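Local coordinates for Blr6230 protein (Bradyrhizobium diazoefficiens USDA 110, PDB 5NGG) that probably hydrolyses beta-lactam antibiotics with zinc ions, as a subclass B3 metallo-beta-lactamase, at residues I47-Y58 and L239-Q249. Numbering follows the deposited sequence. Where two conformers were deposited one is given.
With ZN (zinc ion), chain C.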
loop_
_atom_site.group_PDB
_atom_site.type_symbol
_atom_site.label_atom_id
_atom_site.label_comp_id
_atom_site.label_asym_id
_atom_site.label_seq_id
_atom_site.Cartn_x
_atom_site.Cartn_y
_atom_site.Cartn_z
ATOM N N ILE A 47 -9.762 9.622 7.195
ATOM C CA ILE A 47 -8.649 9.194 6.342
ATOM C C ILE A 47 -8.075 10.422 5.630
ATOM O O ILE A 47 -8.803 11.117 4.905
ATOM C CB ILE A 47 -9.058 8.133 5.308
ATOM C CG1 ILE A 47 -9.637 6.886 5.972
ATOM C CG2 ILE A 47 -7.859 7.785 4.427
ATOM C CD1 ILE A 47 -10.243 5.895 5.017
ATOM N N TYR A 48 -6.768 10.628 5.813
ATOM C CA TYR A 48 -6.064 11.795 5.281
ATOM C C TYR A 48 -4.902 11.309 4.403
ATOM O O TYR A 48 -4.160 10.399 4.794
ATOM C CB TYR A 48 -5.490 12.677 6.406
ATOM C CG TYR A 48 -6.547 13.249 7.328
ATOM C CD1 TYR A 48 -7.175 12.457 8.286
ATOM C CD2 TYR A 48 -6.959 14.581 7.211
ATOM C CE1 TYR A 48 -8.175 12.966 9.101
ATOM C CE2 TYR A 48 -7.950 15.100 8.035
ATOM C CZ TYR A 48 -8.549 14.294 8.974
ATOM O OH TYR A 48 -9.552 14.800 9.784
ATOM N N TYR A 49 -4.737 11.929 3.235
ATOM C CA TYR A 49 -3.621 11.622 2.328
ATOM C C TYR A 49 -2.429 12.483 2.703
ATOM O O TYR A 49 -2.563 13.703 2.776
ATOM C CB TYR A 49 -4.044 11.912 0.876
ATOM C CG TYR A 49 -3.039 11.451 -0.150
ATOM C CD1 TYR A 49 -1.934 12.236 -0.494
ATOM C CD2 TYR A 49 -3.178 10.231 -0.779
ATOM C CE1 TYR A 49 -0.986 11.811 -1.424
ATOM C CE2 TYR A 49 -2.234 9.804 -1.726
ATOM C CZ TYR A 49 -1.137 10.576 -2.039
ATOM O OH TYR A 49 -0.256 10.073 -2.966
ATOM N N VAL A 50 -1.264 11.862 2.944
ATOM C CA VAL A 50 -0.015 12.552 3.311
ATOM C C VAL A 50 1.175 12.060 2.477
ATOM O O VAL A 50 2.338 12.262 2.852
ATOM C CB VAL A 50 0.295 12.459 4.828
ATOM C CG1 VAL A 50 -0.777 13.159 5.645
ATOM C CG2 VAL A 50 0.434 11.013 5.274
ATOM N N GLY A 51 0.895 11.415 1.339
ATOM C CA GLY A 51 1.959 10.853 0.495
ATOM C C GLY A 51 2.556 11.861 -0.477
ATOM O O GLY A 51 2.453 13.088 -0.329
ATOM N N THR A 52 3.227 11.312 -1.480
ATOM C CA THR A 52 3.895 12.081 -2.515
ATOM C C THR A 52 3.015 12.054 -3.764
ATOM O O THR A 52 1.917 11.494 -3.773
ATOM C CB THR A 52 5.299 11.517 -2.803
ATOM O OG1 THR A 52 5.141 10.267 -3.456
ATOM C CG2 THR A 52 6.120 11.345 -1.523
ATOM N N ASP A 53 3.518 12.656 -4.848
ATOM C CA ASP A 53 2.805 12.563 -6.107
ATOM C C ASP A 53 2.713 11.144 -6.698
ATOM O O ASP A 53 1.848 10.888 -7.527
ATOM C CB ASP A 53 3.435 13.566 -7.099
ATOM C CG ASP A 53 2.661 13.713 -8.366
ATOM O OD1 ASP A 53 1.407 13.710 -8.315
ATOM O OD2 ASP A 53 3.325 13.865 -9.412
ATOM N N GLY A 54 3.598 10.246 -6.260
ATOM C CA GLY A 54 3.657 8.905 -6.817
ATOM C C GLY A 54 3.548 7.768 -5.839
ATOM O O GLY A 54 3.442 6.635 -6.302
ATOM N N ILE A 55 3.563 8.039 -4.520
ATOM C CA ILE A 55 3.455 7.001 -3.488
ATOM C C ILE A 55 2.415 7.495 -2.479
ATOM O O ILE A 55 2.538 8.597 -1.941
ATOM C CB ILE A 55 4.793 6.732 -2.773
ATOM C CG1 ILE A 55 5.811 6.125 -3.748
ATOM C CG2 ILE A 55 4.562 5.800 -1.575
ATOM C CD1 ILE A 55 7.222 6.104 -3.233
ATOM N N ALA A 56 1.397 6.683 -2.234
ATOM C CA ALA A 56 0.296 7.056 -1.329
ATOM C C ALA A 56 0.613 6.617 0.093
ATOM O O ALA A 56 0.970 5.459 0.334
ATOM C CB ALA A 56 -0.983 6.389 -1.811
ATOM N N VAL A 57 0.425 7.543 1.026
ATOM C CA VAL A 57 0.609 7.327 2.470
ATOM C C VAL A 57 -0.608 7.962 3.113
ATOM O O VAL A 57 -1.056 9.014 2.636
ATOM C CB VAL A 57 1.924 7.987 2.978
ATOM C CG1 VAL A 57 2.074 7.772 4.489
ATOM C CG2 VAL A 57 3.122 7.429 2.218
ATOM N N TYR A 58 -1.111 7.367 4.195
ATOM C CA TYR A 58 -2.314 7.885 4.830
ATOM C C TYR A 58 -2.138 7.955 6.339
ATOM O O TYR A 58 -1.451 7.150 6.949
ATOM C CB TYR A 58 -3.539 7.019 4.529
ATOM C CG TYR A 58 -3.704 6.658 3.081
ATOM C CD1 TYR A 58 -3.023 5.576 2.538
ATOM C CD2 TYR A 58 -4.544 7.381 2.236
ATOM C CE1 TYR A 58 -3.148 5.235 1.197
ATOM C CE2 TYR A 58 -4.697 7.030 0.901
ATOM C CZ TYR A 58 -3.994 5.958 0.392
ATOM O OH TYR A 58 -4.150 5.629 -0.941
ATOM N N LEU A 239 -8.700 2.486 -2.300
ATOM C CA LEU A 239 -7.435 3.186 -2.087
ATOM C C LEU A 239 -6.319 2.190 -2.369
ATOM O O LEU A 239 -6.528 1.002 -2.561
ATOM C CB LEU A 239 -7.354 3.759 -0.673
ATOM C CG LEU A 239 -8.469 4.731 -0.277
ATOM C CD1 LEU A 239 -8.335 5.183 1.162
ATOM C CD2 LEU A 239 -8.465 5.933 -1.183
ATOM N N GLY A 240 -5.085 2.669 -2.380
ATOM C CA GLY A 240 -3.954 1.818 -2.656
ATOM C C GLY A 240 -2.647 2.519 -2.375
ATOM O O GLY A 240 -2.628 3.694 -2.013
ATOM N N PRO A 241 -1.519 1.811 -2.557
ATOM C CA PRO A 241 -0.231 2.363 -2.118
ATOM C C PRO A 241 0.456 3.259 -3.149
ATOM O O PRO A 241 1.489 3.847 -2.835
ATOM C CB PRO A 241 0.582 1.128 -1.770
ATOM C CG PRO A 241 0.021 0.057 -2.597
ATOM C CD PRO A 241 -1.413 0.386 -2.908
ATOM N N HIS A 242 -0.142 3.394 -4.339
ATOM C CA HIS A 242 0.251 4.379 -5.336
ATOM C C HIS A 242 -1.031 5.057 -5.788
ATOM O O HIS A 242 -2.054 4.383 -5.964
ATOM C CB HIS A 242 0.971 3.711 -6.523
ATOM C CG HIS A 242 2.286 3.105 -6.157
ATOM N ND1 HIS A 242 3.450 3.836 -6.009
ATOM C CD2 HIS A 242 2.628 1.826 -5.909
ATOM C CE1 HIS A 242 4.442 3.015 -5.685
ATOM N NE2 HIS A 242 3.971 1.789 -5.617
ATOM N N PRO A 243 -0.991 6.382 -6.023
ATOM C CA PRO A 243 -2.230 7.088 -6.378
ATOM C C PRO A 243 -2.863 6.635 -7.693
ATOM O O PRO A 243 -4.067 6.765 -7.868
ATOM C CB PRO A 243 -1.817 8.569 -6.342
ATOM C CG PRO A 243 -0.338 8.586 -6.332
ATOM C CD PRO A 243 0.149 7.291 -5.814
ATOM N N GLU A 244 -2.031 6.098 -8.581
ATOM C CA GLU A 244 -2.462 5.540 -9.857
ATOM C C GLU A 244 -3.467 4.400 -9.717
ATOM O O GLU A 244 -4.307 4.216 -10.613
ATOM C CB GLU A 244 -1.231 5.094 -10.648
ATOM C CG GLU A 244 -0.361 6.267 -11.077
ATOM C CD GLU A 244 0.775 6.617 -10.114
ATOM O OE1 GLU A 244 0.763 6.287 -8.898
ATOM O OE2 GLU A 244 1.726 7.266 -10.599
ATOM N N VAL A 245 -3.435 3.688 -8.583
ATOM C CA VAL A 245 -4.372 2.574 -8.314
ATOM C C VAL A 245 -5.829 3.047 -8.424
ATOM O O VAL A 245 -6.699 2.286 -8.833
ATOM C CB VAL A 245 -4.113 1.950 -6.915
ATOM C CG1 VAL A 245 -5.248 1.054 -6.421
ATOM C CG2 VAL A 245 -2.789 1.196 -6.880
ATOM N N TYR A 246 -6.093 4.293 -8.025
ATOM C CA TYR A 246 -7.449 4.788 -7.888
ATOM C C TYR A 246 -7.640 6.179 -8.475
ATOM O O TYR A 246 -8.629 6.825 -8.178
ATOM C CB TYR A 246 -7.918 4.693 -6.426
ATOM C CG TYR A 246 -7.103 5.477 -5.436
ATOM C CD1 TYR A 246 -5.881 4.995 -4.969
ATOM C CD2 TYR A 246 -7.540 6.707 -4.950
ATOM C CE1 TYR A 246 -5.128 5.709 -4.055
ATOM C CE2 TYR A 246 -6.796 7.410 -4.005
ATOM C CZ TYR A 246 -5.576 6.927 -3.569
ATOM O OH TYR A 246 -4.855 7.642 -2.635
ATOM N N GLY A 247 -6.736 6.636 -9.331
ATOM C CA GLY A 247 -6.902 7.923 -9.977
ATOM C C GLY A 247 -7.065 9.048 -8.971
ATOM O O GLY A 247 -7.952 9.873 -9.092
ATOM N N MET A 248 -6.156 9.085 -7.995
ATOM C CA MET A 248 -6.274 10.017 -6.878
ATOM C C MET A 248 -6.366 11.486 -7.295
ATOM O O MET A 248 -7.235 12.206 -6.810
ATOM C CB MET A 248 -5.088 9.830 -5.923
ATOM C CG MET A 248 -5.135 10.698 -4.667
ATOM S SD MET A 248 -4.427 12.350 -4.851
ATOM C CE MET A 248 -2.684 11.947 -4.987
ATOM N N GLN A 249 -5.478 11.919 -8.188
ATOM C CA GLN A 249 -5.348 13.338 -8.465
ATOM C C GLN A 249 -6.626 13.854 -9.132
ATOM O O GLN A 249 -7.102 14.963 -8.861
ATOM C CB GLN A 249 -4.079 13.574 -9.316
ATOM C CG GLN A 249 -2.753 13.250 -8.618
ATOM C CD GLN A 249 -2.223 11.799 -8.773
ATOM O OE1 GLN A 249 -3.007 10.800 -8.907
ATOM N NE2 GLN A 249 -0.875 11.660 -8.690
HETATM ZN ZN ZN C . 5.032 0.199 -4.720
HETATM O O HOH W 1 3.725 6.187 -8.854
HETATM O O HOH W 2 6.261 -1.449 -4.806
#
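Tyr58 and Tyr246 meet hydroxyl to hydroxyl because their first torsions send the rings at each other from opposite directions: CG of Tyr58 stands anti to its carbonyl carbon (chi1 -48°), while CG of Tyr246 sits between backbone N and carbonyl carbon (chi1 60°). They lie in the core of the alpha-beta/beta-alpha sandwich of the metallo-beta-lactamases, where strands 47-49 and 58-62 of one sheet and the loop joining them meet the segment that leaves strand 237-239 of the other. The phenols form a buried hydrogen-bonded chain: Tyr246 OH donates to Tyr58 OH (2.7 Å), which donates to Gly240 O (2.7 Å), in the carbonyl plane and on a lone pair. Tyrosine suits both places, its ring filling the interior while its hydroxyl satisfies a buried carbonyl or a second hydroxyl.

Tyr49 OH turns back to Thr52 O, closing its own loop. Over the Tyr49 ring, Met248 CE makes a CH-pi contact 4.0 Å from the centroid, while SD stands above the face, 4.6 Å from it, as a Met-aromatic contact. Small Ala56 lets the backbones come close, so that its N donates to Pro241 O (2.9 Å). Pro243, which has no N-H, puts CD against Gly54 O (3.4 Å) and CG against Asp53 O. Gln249 NE2 donates to Asp53 OD1 from above the carboxylate plane.

The arrangement also serves the metal site. His242 binds zinc through NE2, with Asp105 and His106 completing the protein ligands, and its other nitrogen fixes the ring's rotation: ND1 donates to Gly54 O at 2.8 Å, nearly straight at 172°.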